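Local coordinates for protein ricin B-like lectin (Macrolepiota procera, PDB 4IZX) that binds lactose through its galactose unit and, as a ricin B-like beta-trefoil lectin, probably recognises glycans, at residues Y10-V15 and T19-S24; I32-P35 and N41-W44; Q123-W126 and H132-W135; W53-A58 and S62-E67; F97-P102 and Y106-S111. One frame throughout, in Å; residues are numbered along the deposited sequence.

Contact 1 (Y10-V15 and T19-S24). With GAL (beta-D-galactopyranose), chain B.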
# COMPACT_ATOMS: atom_id res chain seq x y z
N TYR A 10 -7.92 7.51 1.75
CA TYR A 10 -6.61 8.06 2.03
C TYR A 10 -5.67 7.89 0.85
O TYR A 10 -5.85 6.98 0.01
CB TYR A 10 -5.98 7.36 3.25
CG TYR A 10 -6.83 7.50 4.49
CD1 TYR A 10 -6.82 8.67 5.23
CD2 TYR A 10 -7.69 6.51 4.91
CE1 TYR A 10 -7.63 8.83 6.37
CE2 TYR A 10 -8.49 6.65 6.02
CZ TYR A 10 -8.48 7.82 6.73
OH TYR A 10 -9.27 7.92 7.85
N LYS A 11 -4.62 8.72 0.81
CA LYS A 11 -3.44 8.47 0.00
C LYS A 11 -2.37 7.88 0.91
O LYS A 11 -2.31 8.16 2.10
CB LYS A 11 -2.96 9.72 -0.70
CG LYS A 11 -2.54 10.86 0.21
CD LYS A 11 -1.98 12.02 -0.61
CE LYS A 11 -1.85 13.34 0.10
NZ LYS A 11 -0.99 13.33 1.25
N ILE A 12 -1.51 7.06 0.31
CA ILE A 12 -0.53 6.28 1.05
C ILE A 12 0.84 6.61 0.45
O ILE A 12 1.12 6.27 -0.71
CB ILE A 12 -0.82 4.78 1.00
CG1 ILE A 12 -2.24 4.47 1.47
CG2 ILE A 12 0.19 4.07 1.86
CD1 ILE A 12 -2.69 3.08 1.25
N THR A 13 1.68 7.34 1.19
CA THR A 13 2.89 7.95 0.67
C THR A 13 4.11 7.22 1.24
O THR A 13 4.22 7.00 2.43
CB THR A 13 2.99 9.43 1.05
OG1 THR A 13 1.81 10.10 0.60
CG2 THR A 13 4.17 10.08 0.39
N ASN A 14 5.06 6.86 0.38
CA ASN A 14 6.28 6.20 0.85
C ASN A 14 7.16 7.20 1.59
O ASN A 14 7.47 8.27 1.05
CB ASN A 14 7.03 5.62 -0.32
CG ASN A 14 8.11 4.66 0.11
OD1 ASN A 14 9.28 5.03 0.23
ND2 ASN A 14 7.70 3.42 0.41
N VAL A 15 7.62 6.84 2.78
CA VAL A 15 8.44 7.76 3.57
C VAL A 15 9.77 8.04 2.90
O VAL A 15 10.27 9.17 2.97
CB VAL A 15 8.63 7.20 4.99
CG1 VAL A 15 9.70 7.94 5.78
CG2 VAL A 15 7.32 7.26 5.77
N THR A 19 6.69 9.24 -3.29
CA THR A 19 5.68 8.82 -4.21
C THR A 19 4.60 8.03 -3.47
O THR A 19 4.79 7.62 -2.34
CB THR A 19 6.32 8.02 -5.35
OG1 THR A 19 7.03 6.93 -4.76
CG2 THR A 19 7.28 8.90 -6.19
N VAL A 20 3.44 7.88 -4.11
CA VAL A 20 2.28 7.26 -3.49
C VAL A 20 1.93 5.94 -4.15
O VAL A 20 2.31 5.66 -5.30
CB VAL A 20 1.05 8.18 -3.50
CG1 VAL A 20 1.35 9.50 -2.82
CG2 VAL A 20 0.49 8.39 -4.89
N ILE A 21 1.15 5.13 -3.43
CA ILE A 21 0.62 3.88 -3.95
C ILE A 21 -0.45 4.19 -4.99
O ILE A 21 -1.48 4.82 -4.67
CB ILE A 21 0.07 2.98 -2.83
CG1 ILE A 21 1.18 2.68 -1.81
CG2 ILE A 21 -0.58 1.75 -3.39
CD1 ILE A 21 0.80 1.65 -0.76
N ASP A 22 -0.23 3.71 -6.21
CA ASP A 22 -0.99 4.10 -7.39
C ASP A 22 -1.38 2.82 -8.15
O ASP A 22 -0.56 1.95 -8.39
CB ASP A 22 -0.07 5.06 -8.17
CG ASP A 22 -0.56 5.49 -9.56
OD1 ASP A 22 -0.91 4.59 -10.36
OD2 ASP A 22 -0.48 6.72 -9.84
N LEU A 23 -2.66 2.73 -8.49
CA LEU A 23 -3.17 1.69 -9.35
C LEU A 23 -2.90 2.12 -10.78
O LEU A 23 -3.49 3.06 -11.31
CB LEU A 23 -4.65 1.46 -9.13
CG LEU A 23 -5.30 0.43 -10.05
CD1 LEU A 23 -4.60 -0.90 -10.00
CD2 LEU A 23 -6.76 0.26 -9.70
N SER A 24 -1.94 1.47 -11.43
CA SER A 24 -1.43 1.90 -12.73
C SER A 24 -2.54 2.15 -13.73
O SER A 24 -3.36 1.26 -14.01
CB SER A 24 -0.52 0.81 -13.30
OG SER A 24 -0.11 1.20 -14.59
C1 GAL B . -1.49 7.13 -15.64
C2 GAL B . -2.04 7.51 -14.31
C3 GAL B . -0.92 7.57 -13.27
C4 GAL B . -0.10 6.27 -13.31
C5 GAL B . 0.37 6.03 -14.72
C6 GAL B . 1.20 4.76 -14.88
O2 GAL B . -2.64 8.79 -14.40
O3 GAL B . -1.50 7.79 -11.99
O4 GAL B . -0.92 5.15 -12.89
O5 GAL B . -0.75 5.91 -15.60
O6 GAL B . 1.66 4.65 -16.24
O HOH W 1 -2.05 6.48 -2.45

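Contact 2 (I32-P35 and N41-W44). With GAL (beta-D-galactopyranose), chain B.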
# COMPACT_ATOMS: atom_id res chain seq x y z
N ILE A 32 1.98 0.53 -8.25
CA ILE A 32 3.23 1.20 -8.47
C ILE A 32 3.37 2.39 -7.54
O ILE A 32 2.38 2.90 -6.99
CB ILE A 32 3.35 1.66 -9.95
CG1 ILE A 32 2.20 2.64 -10.30
CG2 ILE A 32 3.37 0.47 -10.89
CD1 ILE A 32 2.31 3.28 -11.67
N GLY A 33 4.59 2.89 -7.41
CA GLY A 33 4.83 4.20 -6.83
C GLY A 33 4.77 5.27 -7.89
O GLY A 33 5.38 5.10 -8.96
N TYR A 34 4.10 6.39 -7.62
CA TYR A 34 3.93 7.42 -8.62
C TYR A 34 3.77 8.75 -7.93
O TYR A 34 3.17 8.82 -6.84
CB TYR A 34 2.70 7.10 -9.49
CG TYR A 34 2.70 7.74 -10.88
CD1 TYR A 34 3.33 7.11 -11.95
CD2 TYR A 34 2.03 8.91 -11.12
CE1 TYR A 34 3.27 7.63 -13.23
CE2 TYR A 34 1.97 9.46 -12.38
CZ TYR A 34 2.60 8.81 -13.44
OH TYR A 34 2.45 9.32 -14.72
N PRO A 35 4.22 9.86 -8.53
CA PRO A 35 3.96 11.17 -7.92
C PRO A 35 2.46 11.43 -7.75
O PRO A 35 1.68 11.11 -8.63
CB PRO A 35 4.63 12.15 -8.89
CG PRO A 35 5.75 11.34 -9.50
CD PRO A 35 5.14 9.96 -9.69
N ASN A 41 -7.20 6.85 -8.73
CA ASN A 41 -6.37 5.66 -8.73
C ASN A 41 -5.21 5.75 -7.74
O ASN A 41 -4.44 4.80 -7.61
CB ASN A 41 -5.84 5.37 -10.14
CG ASN A 41 -4.89 6.44 -10.65
OD1 ASN A 41 -5.19 7.64 -10.55
ND2 ASN A 41 -3.75 6.03 -11.15
N GLN A 42 -5.10 6.87 -7.03
CA GLN A 42 -4.12 7.11 -5.98
C GLN A 42 -4.81 7.25 -4.62
O GLN A 42 -4.19 7.70 -3.66
CB GLN A 42 -3.31 8.32 -6.30
CG GLN A 42 -2.69 8.30 -7.69
CD GLN A 42 -1.78 9.47 -7.93
OE1 GLN A 42 -2.14 10.61 -7.69
NE2 GLN A 42 -0.59 9.20 -8.44
N GLN A 43 -6.09 6.87 -4.53
CA GLN A 43 -6.90 6.97 -3.36
C GLN A 43 -7.47 5.61 -3.02
O GLN A 43 -7.95 4.89 -3.90
CB GLN A 43 -7.99 8.03 -3.56
CG GLN A 43 -7.43 9.41 -3.84
CD GLN A 43 -8.46 10.49 -4.03
OE1 GLN A 43 -8.29 11.41 -4.87
NE2 GLN A 43 -9.49 10.44 -3.24
N TRP A 44 -7.52 5.30 -1.73
CA TRP A 44 -7.83 3.97 -1.22
C TRP A 44 -8.80 4.10 -0.07
O TRP A 44 -8.51 4.78 0.93
CB TRP A 44 -6.53 3.27 -0.77
CG TRP A 44 -5.57 3.12 -1.91
CD1 TRP A 44 -4.56 3.97 -2.23
CD2 TRP A 44 -5.59 2.10 -2.92
NE1 TRP A 44 -3.95 3.56 -3.39
CE2 TRP A 44 -4.57 2.41 -3.84
CE3 TRP A 44 -6.39 0.99 -3.17
CZ2 TRP A 44 -4.32 1.64 -4.97
CZ3 TRP A 44 -6.13 0.21 -4.28
CH2 TRP A 44 -5.12 0.54 -5.16
C1 GAL B . -1.49 7.13 -15.64
C2 GAL B . -2.04 7.51 -14.31
C3 GAL B . -0.92 7.57 -13.27
C4 GAL B . -0.10 6.27 -13.31
C5 GAL B . 0.37 6.03 -14.72
C6 GAL B . 1.20 4.76 -14.88
O2 GAL B . -2.64 8.79 -14.40
O3 GAL B . -1.50 7.79 -11.99
O4 GAL B . -0.92 5.15 -12.89
O5 GAL B . -0.75 5.91 -15.60
O6 GAL B . 1.66 4.65 -16.24

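Contact 3 (Q123-W126 and H132-W135)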
# COMPACT_ATOMS: atom_id res chain seq x y z
N GLN A 123 5.88 -4.11 -3.86
CA GLN A 123 6.05 -5.52 -3.65
C GLN A 123 5.91 -5.87 -2.17
O GLN A 123 5.85 -4.98 -1.32
CB GLN A 123 7.38 -6.01 -4.22
CG GLN A 123 8.54 -5.49 -3.40
CD GLN A 123 9.91 -5.76 -3.97
OE1 GLN A 123 10.07 -6.55 -4.90
NE2 GLN A 123 10.93 -5.14 -3.36
N LEU A 124 5.91 -7.16 -1.86
CA LEU A 124 6.16 -7.64 -0.52
C LEU A 124 7.64 -7.88 -0.30
O LEU A 124 8.35 -8.30 -1.21
CB LEU A 124 5.44 -8.96 -0.22
CG LEU A 124 3.92 -8.90 -0.32
CD1 LEU A 124 3.35 -10.28 -0.05
CD2 LEU A 124 3.33 -7.85 0.59
N TRP A 125 8.08 -7.68 0.93
CA TRP A 125 9.41 -8.11 1.34
C TRP A 125 9.39 -8.35 2.83
O TRP A 125 8.62 -7.71 3.58
CB TRP A 125 10.48 -7.07 0.99
CG TRP A 125 11.88 -7.63 0.91
CD1 TRP A 125 12.78 -7.80 1.92
CD2 TRP A 125 12.49 -8.17 -0.27
NE1 TRP A 125 13.90 -8.43 1.46
CE2 TRP A 125 13.74 -8.69 0.12
CE3 TRP A 125 12.10 -8.26 -1.60
CZ2 TRP A 125 14.62 -9.26 -0.78
CZ3 TRP A 125 12.99 -8.84 -2.51
CH2 TRP A 125 14.23 -9.34 -2.09
N TRP A 126 10.25 -9.25 3.30
CA TRP A 126 10.48 -9.45 4.71
C TRP A 126 10.71 -8.12 5.43
O TRP A 126 11.43 -7.27 4.92
CB TRP A 126 11.76 -10.32 4.87
CG TRP A 126 12.00 -10.85 6.22
CD1 TRP A 126 12.78 -10.35 7.20
CD2 TRP A 126 11.53 -12.09 6.66
NE1 TRP A 126 12.79 -11.21 8.28
CE2 TRP A 126 11.97 -12.27 7.98
CE3 TRP A 126 10.72 -13.06 6.07
CZ2 TRP A 126 11.70 -13.43 8.69
CZ3 TRP A 126 10.40 -14.17 6.80
CH2 TRP A 126 10.87 -14.34 8.09
N HIS A 132 11.90 2.50 2.93
CA HIS A 132 11.02 2.24 1.80
C HIS A 132 9.92 1.24 2.10
O HIS A 132 9.07 1.03 1.25
CB HIS A 132 11.86 1.80 0.61
CG HIS A 132 12.68 0.59 0.89
ND1 HIS A 132 13.81 0.63 1.65
CD2 HIS A 132 12.49 -0.69 0.53
CE1 HIS A 132 14.30 -0.59 1.73
NE2 HIS A 132 13.50 -1.42 1.09
N GLN A 133 9.95 0.67 3.32
CA GLN A 133 8.86 -0.17 3.82
C GLN A 133 7.89 0.55 4.73
O GLN A 133 7.03 -0.08 5.35
CB GLN A 133 9.42 -1.39 4.55
CG GLN A 133 10.37 -2.21 3.73
CD GLN A 133 10.62 -3.56 4.36
OE1 GLN A 133 10.44 -3.76 5.57
NE2 GLN A 133 11.00 -4.52 3.54
N THR A 134 8.02 1.88 4.86
CA THR A 134 7.18 2.64 5.76
C THR A 134 6.43 3.72 4.98
O THR A 134 6.93 4.24 3.96
CB THR A 134 8.00 3.26 6.91
OG1 THR A 134 8.90 4.28 6.44
CG2 THR A 134 8.79 2.21 7.67
N TRP A 135 5.23 4.03 5.46
CA TRP A 135 4.25 4.75 4.67
C TRP A 135 3.47 5.68 5.57
O TRP A 135 3.07 5.30 6.67
CB TRP A 135 3.26 3.77 4.01
CG TRP A 135 3.90 2.63 3.24
CD1 TRP A 135 4.34 1.47 3.75
CD2 TRP A 135 4.20 2.61 1.86
NE1 TRP A 135 4.90 0.71 2.77
CE2 TRP A 135 4.80 1.38 1.59
CE3 TRP A 135 3.96 3.48 0.79
CZ2 TRP A 135 5.17 0.99 0.30
CZ3 TRP A 135 4.35 3.10 -0.48
CH2 TRP A 135 4.92 1.86 -0.72

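Contact 4 (W53-A58 and S62-E67)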
# COMPACT_ATOMS: atom_id res chain seq x y z
N TRP A 53 -7.90 -4.95 7.72
CA TRP A 53 -8.22 -3.84 6.84
C TRP A 53 -8.27 -4.29 5.40
O TRP A 53 -7.39 -5.05 4.94
CB TRP A 53 -7.18 -2.73 6.95
CG TRP A 53 -7.08 -2.10 8.28
CD1 TRP A 53 -6.24 -2.47 9.31
CD2 TRP A 53 -7.83 -0.98 8.77
NE1 TRP A 53 -6.43 -1.64 10.39
CE2 TRP A 53 -7.38 -0.71 10.08
CE3 TRP A 53 -8.82 -0.17 8.22
CZ2 TRP A 53 -7.86 0.34 10.81
CZ3 TRP A 53 -9.32 0.87 8.97
CH2 TRP A 53 -8.83 1.10 10.24
N THR A 54 -9.23 -3.79 4.65
CA THR A 54 -9.24 -3.92 3.19
C THR A 54 -9.11 -2.52 2.61
O THR A 54 -9.59 -1.54 3.20
CB THR A 54 -10.46 -4.69 2.67
OG1 THR A 54 -11.62 -3.88 2.89
CG2 THR A 54 -10.59 -6.03 3.35
N LEU A 55 -8.50 -2.46 1.43
CA LEU A 55 -8.21 -1.18 0.76
C LEU A 55 -8.82 -1.21 -0.65
O LEU A 55 -8.38 -1.99 -1.49
CB LEU A 55 -6.71 -0.91 0.67
CG LEU A 55 -6.09 -0.20 1.88
CD1 LEU A 55 -6.25 -0.98 3.15
CD2 LEU A 55 -4.65 0.10 1.68
N ARG A 56 -9.85 -0.41 -0.86
CA ARG A 56 -10.59 -0.43 -2.12
C ARG A 56 -10.24 0.77 -2.98
O ARG A 56 -10.29 1.91 -2.51
CB ARG A 56 -12.09 -0.47 -1.86
CG ARG A 56 -12.94 -0.57 -3.13
CD ARG A 56 -14.39 -0.23 -2.84
NE ARG A 56 -15.29 -1.28 -3.30
CZ ARG A 56 -16.12 -1.16 -4.34
NH1 ARG A 56 -16.16 -0.02 -5.02
NH2 ARG A 56 -16.91 -2.17 -4.69
N SER A 57 -9.88 0.52 -4.23
CA SER A 57 -9.52 1.58 -5.13
C SER A 57 -10.70 2.50 -5.39
O SER A 57 -11.77 2.04 -5.81
CB SER A 57 -9.07 1.00 -6.45
OG SER A 57 -9.00 2.00 -7.45
N ALA A 58 -10.53 3.79 -5.14
CA ALA A 58 -11.59 4.75 -5.37
C ALA A 58 -11.95 4.87 -6.84
O ALA A 58 -13.06 5.26 -7.17
CB ALA A 58 -11.21 6.09 -4.77
N SER A 62 -11.72 -2.29 -7.46
CA SER A 62 -10.87 -3.40 -7.09
C SER A 62 -10.22 -3.15 -5.74
O SER A 62 -10.22 -2.02 -5.27
CB SER A 62 -9.78 -3.65 -8.16
OG SER A 62 -10.32 -3.94 -9.42
N TYR A 63 -9.62 -4.19 -5.18
CA TYR A 63 -8.96 -4.10 -3.89
C TYR A 63 -7.47 -4.25 -4.04
O TYR A 63 -6.96 -4.92 -4.93
CB TYR A 63 -9.50 -5.15 -2.91
CG TYR A 63 -10.95 -4.94 -2.55
CD1 TYR A 63 -11.95 -5.45 -3.36
CD2 TYR A 63 -11.32 -4.18 -1.47
CE1 TYR A 63 -13.30 -5.22 -3.06
CE2 TYR A 63 -12.64 -3.94 -1.14
CZ TYR A 63 -13.65 -4.45 -1.94
OH TYR A 63 -14.97 -4.22 -1.61
N LEU A 64 -6.73 -3.66 -3.11
CA LEU A 64 -5.29 -3.86 -3.06
C LEU A 64 -5.01 -5.27 -2.55
O LEU A 64 -5.40 -5.64 -1.43
CB LEU A 64 -4.69 -2.84 -2.09
CG LEU A 64 -3.19 -2.74 -2.09
CD1 LEU A 64 -2.75 -1.99 -3.34
CD2 LEU A 64 -2.66 -2.05 -0.86
N GLY A 65 -4.34 -6.08 -3.37
CA GLY A 65 -4.02 -7.46 -3.04
C GLY A 65 -2.67 -7.85 -3.62
O GLY A 65 -1.82 -7.01 -3.89
N ILE A 66 -2.45 -9.16 -3.70
CA ILE A 66 -1.14 -9.69 -4.12
C ILE A 66 -1.20 -10.71 -5.21
O ILE A 66 -2.22 -11.38 -5.40
CB ILE A 66 -0.36 -10.28 -2.94
CG1 ILE A 66 -1.09 -11.42 -2.19
CG2 ILE A 66 -0.06 -9.15 -1.97
CD1 ILE A 66 -0.20 -12.04 -1.14
N GLU A 67 -0.05 -10.87 -5.90
CA GLU A 67 0.09 -11.78 -7.00
C GLU A 67 0.82 -13.05 -6.56
O GLU A 67 2.08 -13.10 -6.51
CB GLU A 67 0.80 -11.10 -8.20
CG GLU A 67 1.01 -12.03 -9.41
CD GLU A 67 1.82 -11.30 -10.48
OE1 GLU A 67 1.35 -11.13 -11.63
OE2 GLU A 67 2.94 -10.84 -10.13
O HOH W 2 -7.63 -4.96 0.19

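Contact 5 (F97-P102 and Y106-S111)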
# COMPACT_ATOMS: atom_id res chain seq x y z
N PHE A 97 3.46 3.95 9.05
CA PHE A 97 2.84 2.65 9.12
C PHE A 97 3.57 1.62 8.27
O PHE A 97 4.24 1.94 7.28
CB PHE A 97 1.38 2.73 8.57
CG PHE A 97 0.48 3.61 9.38
CD1 PHE A 97 -0.26 3.10 10.42
CD2 PHE A 97 0.35 4.95 9.10
CE1 PHE A 97 -1.18 3.86 11.09
CE2 PHE A 97 -0.53 5.73 9.80
CZ PHE A 97 -1.30 5.18 10.79
N ARG A 98 3.37 0.37 8.65
CA ARG A 98 3.68 -0.78 7.85
C ARG A 98 2.41 -1.56 7.57
O ARG A 98 1.50 -1.62 8.41
CB ARG A 98 4.71 -1.68 8.56
CG ARG A 98 6.06 -0.99 8.66
CD ARG A 98 7.02 -1.76 9.54
NE ARG A 98 8.31 -1.12 9.60
CZ ARG A 98 9.32 -1.34 8.78
NH1 ARG A 98 9.22 -2.27 7.85
NH2 ARG A 98 10.44 -0.65 8.90
N ILE A 99 2.35 -2.20 6.40
CA ILE A 99 1.16 -2.89 5.93
C ILE A 99 1.59 -4.32 5.63
O ILE A 99 2.43 -4.55 4.74
CB ILE A 99 0.57 -2.18 4.71
CG1 ILE A 99 0.20 -0.71 5.04
CG2 ILE A 99 -0.65 -2.94 4.19
CD1 ILE A 99 -0.23 0.12 3.85
N PHE A 100 1.10 -5.25 6.43
CA PHE A 100 1.54 -6.66 6.45
C PHE A 100 0.46 -7.56 5.89
O PHE A 100 -0.71 -7.44 6.18
CB PHE A 100 1.80 -7.13 7.88
CG PHE A 100 3.06 -6.60 8.51
CD1 PHE A 100 3.08 -5.41 9.17
CD2 PHE A 100 4.20 -7.38 8.49
CE1 PHE A 100 4.23 -4.97 9.80
CE2 PHE A 100 5.36 -6.94 9.08
CZ PHE A 100 5.37 -5.77 9.77
N VAL A 101 0.89 -8.62 5.20
CA VAL A 101 -0.01 -9.78 5.01
C VAL A 101 -0.24 -10.36 6.42
O VAL A 101 0.72 -10.61 7.16
CB VAL A 101 0.57 -10.85 4.07
CG1 VAL A 101 -0.36 -12.04 3.95
CG2 VAL A 101 0.88 -10.24 2.69
N PRO A 102 -1.52 -10.57 6.78
CA PRO A 102 -1.80 -10.97 8.16
C PRO A 102 -1.04 -12.17 8.60
O PRO A 102 -0.96 -13.17 7.86
CB PRO A 102 -3.30 -11.23 8.14
CG PRO A 102 -3.80 -10.25 7.13
CD PRO A 102 -2.77 -10.31 6.04
N TYR A 106 5.80 -10.40 6.09
CA TYR A 106 5.89 -9.72 4.80
C TYR A 106 5.09 -8.47 4.80
O TYR A 106 3.89 -8.45 5.10
CB TYR A 106 5.38 -10.64 3.69
CG TYR A 106 6.24 -11.87 3.48
CD1 TYR A 106 7.51 -11.75 2.93
CD2 TYR A 106 5.76 -13.10 3.80
CE1 TYR A 106 8.33 -12.84 2.80
CE2 TYR A 106 6.54 -14.22 3.62
CZ TYR A 106 7.83 -14.07 3.15
OH TYR A 106 8.58 -15.19 2.96
N ASN A 107 5.76 -7.34 4.51
CA ASN A 107 5.12 -6.03 4.44
C ASN A 107 5.38 -5.34 3.12
O ASN A 107 6.33 -5.64 2.39
CB ASN A 107 5.41 -5.15 5.67
CG ASN A 107 6.86 -4.78 5.92
OD1 ASN A 107 7.13 -4.19 7.01
ND2 ASN A 107 7.78 -4.99 5.01
N LEU A 108 4.54 -4.35 2.82
CA LEU A 108 4.69 -3.58 1.60
C LEU A 108 6.03 -2.89 1.56
O LEU A 108 6.47 -2.27 2.52
CB LEU A 108 3.58 -2.51 1.49
CG LEU A 108 2.34 -2.96 0.73
CD1 LEU A 108 1.66 -4.15 1.36
CD2 LEU A 108 1.37 -1.81 0.63
N ASP A 109 6.64 -2.90 0.38
CA ASP A 109 8.02 -2.47 0.13
C ASP A 109 7.99 -1.81 -1.26
O ASP A 109 7.62 -2.44 -2.25
CB ASP A 109 8.90 -3.75 0.21
CG ASP A 109 10.36 -3.53 -0.12
OD1 ASP A 109 10.66 -3.11 -1.27
OD2 ASP A 109 11.20 -3.80 0.77
N LEU A 110 8.39 -0.55 -1.32
CA LEU A 110 8.56 0.12 -2.61
C LEU A 110 9.89 -0.36 -3.17
O LEU A 110 10.94 -0.17 -2.55
CB LEU A 110 8.53 1.64 -2.45
CG LEU A 110 8.67 2.43 -3.76
CD1 LEU A 110 7.56 2.10 -4.75
CD2 LEU A 110 8.72 3.92 -3.47
N SER A 111 9.82 -1.04 -4.30
CA SER A 111 10.96 -1.81 -4.81
C SER A 111 12.11 -0.93 -5.24
O SER A 111 12.01 0.30 -5.32
CB SER A 111 10.52 -2.74 -5.93
OG SER A 111 10.18 -2.08 -7.10
O HOH W 3 4.95 -1.84 4.88

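Contact 1 (Y10-V15 and T19-S24)
Where Ile12, Thr13 and Asn14 meet Thr19, Val20 and Ile21, the flat groups in contact are peptides, which join through their N-H and C=O edges: Ile21 N donates to Ile12 O at 2.9 Å, and Asn14 N donates to Thr19 O at 2.8 Å. The Asn14 amide is turned away, with ND2 bonded to His132 O. The Asp22 carboxylate, one residue past Ile21, gives one oxygen to each of two sugar hydroxyls. Galactose O4 donates to Asp22 OD1 at 2.6 Å and O3 donates to OD2, also at 2.6 Å, while Gln42 NE2 is a second donor to OD2. The two backbone bonds flank Thr13 and Val20, a non-hydrogen-bonded antiparallel pair and the single bridge between strands whose directions make 121° (180° being antiparallel). Beyond it the gap is too wide for a direct bond, and one water spans it, accepting from Ile12 N and donating to Ile21 O. Beside the bridge, Thr13 OG1 touches Val20 CG1 at 3.5 Å. Ile21, its CG1 anti to the carbonyl carbon (chi1 -58°), reaches back to put CD1 3.6 Å from Ile12 CG2. The carboxylate suits the axial O4 and equatorial O3 of galactose. This splayed corner of the beta-trefoil thus presents, from a strand pinned to the barrel, the acceptor by which ricin B-type lectins read that configuration.

Contact 2 (I32-P35 and N41-W44)
Gln42 reaches across to Tyr34 and Pro35 from a segment that begins, one residue earlier, at the sugar. Asn41 donates from ND2 to galactose O3 at 3.0 Å, nearly straight, and the same nitrogen also donates to Leu23 O. Gln42 comes next. With CG anti to its carbonyl carbon (chi1 -53°) and the chain extended beyond, it carries its amide to Pro35, next to Tyr34. There NE2 donates to Pro35 O at 3.0 Å; the acceptor lies in the Gln42 amide plane, but the nitrogen stands 43° above the carbonyl plane of Pro35. NE2 also bonds Asp22 OD2, and OE1 accepts from His37 N, which fixes the rotation of the amide. In passing, NE2 comes within 3.8 Å of Tyr34 CD2, the amide and ring planes being 64° apart. Over one face of that ring lies the galactose, with C4 3.5 Å above the plane and over its centre. Trp44 completes Gln42-Gln43-Trp44, a QxW motif of the ricin B family, its NE1 bonded to Ile21 O. The glutamine thus serves as second shell: by gripping Asp22 and the backbone beside Tyr34, it probably helps to hold both the polar and the aromatic part of the galactose site in place.

Contact 3 (Q123-W126 and H132-W135)
A single hydrogen bond from the side chain of Gln133 to the backbone of Trp126 carries this contact, which ties the end of strand 120-126 to the short 3-10 turn leading into strand 135-138, away from the sugar. Gln133 NE2 donates to Trp126 O at 3.1 Å, almost straight. The acceptor lies in the glutamine amide plane, whereas the donor approaches from above the carbonyl plane, 42° out of it. To get there the chain leaves with CG anti to the carbonyl carbon (chi1 -55°) and then runs extended, passing Trp125, whose CB is 3.6 Å from NE2. The indole is inclined to the amide by 54°. Gln133-Thr134-Trp135 is a QxW motif, the repeated signature of ricin B beta-trefoils, and its tryptophan enters the core beside Ile12 and Leu110. Both polar atoms of the buried amide are well used. NE2 has a second acceptor in Asp109 OD2, and OE1 collects Arg98 NH1, Asn107 ND2 and Trp128 N, so the rotation of the amide is fixed from both ends. Next to it in the turn, one face of the His132 ring is covered by CG of Gln133, 4.0 Å above the plane and offset toward the rim.

Contact 4 (W53-A58 and S62-E67)
Tyr63, Leu55 and Arg56 bury the most surface here. Tyr63 and Arg56 are the one bridged pair between strands 53-57 and 63-66, whose directions make 116° (180° being antiparallel), and they form a non-hydrogen-bonded antiparallel pair. Arg56 crosses obliquely over the tyrosine: its CG sits above one face, 4.3 Å from the ring centroid, in a CH-pi contact. The chain then bends at chi3 (-126°), which turns the guanidinium almost perpendicular to the ring and brings NE to Tyr63 OH in a weak hydrogen bond of 3.4 Å, with the hydroxyl in the guanidinium plane. Leu55 contributes both its carbonyl and its side chain. Its O accepts from Leu64 N at 2.9 Å and also meets Tyr63 CA at 3.2 Å in a CA-H...O contact. Its CD2 lies 3.9 Å from Leu64 CD2; Leu64 packs on Trp44 and Leu55 on Phe46 in the core. Past the bridge Ser57 N donates to Ser62 O at 2.8 Å. In this splayed strand pair of the beta-trefoil, the facing N-H and C=O groups of Leu55, Ser57, Ser62 and Leu64 are therefore joined by two direct bonds and a water bridging Leu55 N to Leu64 O, leaving leucines to face inward while an arginine-tyrosine pair covers the outer side.

Contact 5 (F97-P102 and Y106-S111)
Backbone hydrogen bonds join Ile99 and Val101 to Leu108 and Tyr106: Leu108 N donates to Ile99 O at 2.9 Å, and Val101 N donates to Tyr106 O at 3.0 Å. Phe100 and Asn107, enclosed by them, are a non-hydrogen-bonded antiparallel pair in strands whose directions make 119°. Where the strands part, a water accepts from Ile99 N and donates to Leu108 O. A polar side-chain bond follows. With CG between the backbone N and the carbonyl carbon (chi1 62°), Asn107 directs OD1 toward the extended Arg98, whose NH1 donates to it at 3.0 Å. The oxygen lies in the guanidinium plane, and the donor is tilted 20° from the plane of the amide carbonyl. Thr127 OG1 is a second partner of OD1. Arg98 NE makes a salt bridge with Asp90 OD1 and NH1 also meets Gln133 OE1, which probably offsets the buried charge. The aromatic contact is a CH-pi interaction: Asn107 CB sits over the centre of the Phe100 ring, 3.8 Å from the centroid. Apolar packing fills the other side, where Ile99 CG2 touches Leu108 CD1 at 3.8 Å. Within the beta-trefoil, strand 97-100 pairs on its other flank with strand 86-89, whereas strand 106-110 is an outermost member of a four-stranded sheet, pairs with strand 120-126, and is followed by the short helix 111-114.

From the N terminus, contact 1 closes the turn 16-18, contact 2 the loop 36-40, contact 4 the turn 59-61, contact 5 the turn 103-105 and contact 3 the loop 127-131. All five follow in series; none nests or crosses. Contacts 1, 4 and 5 are strongly splayed strand pairs of like design, each with one bridge and one water, as the repeated plan of a beta-trefoil leads one to expect. Contacts 2 and 3 are matching QxW loops, adjoining contacts 1 and 5 respectively; galactose touches the first of these clusters. Strands 31-34 and 120-126 are neighbours in one sheet, and Leu108 packs against both Ile21 and Leu64, uniting the three strand pairs.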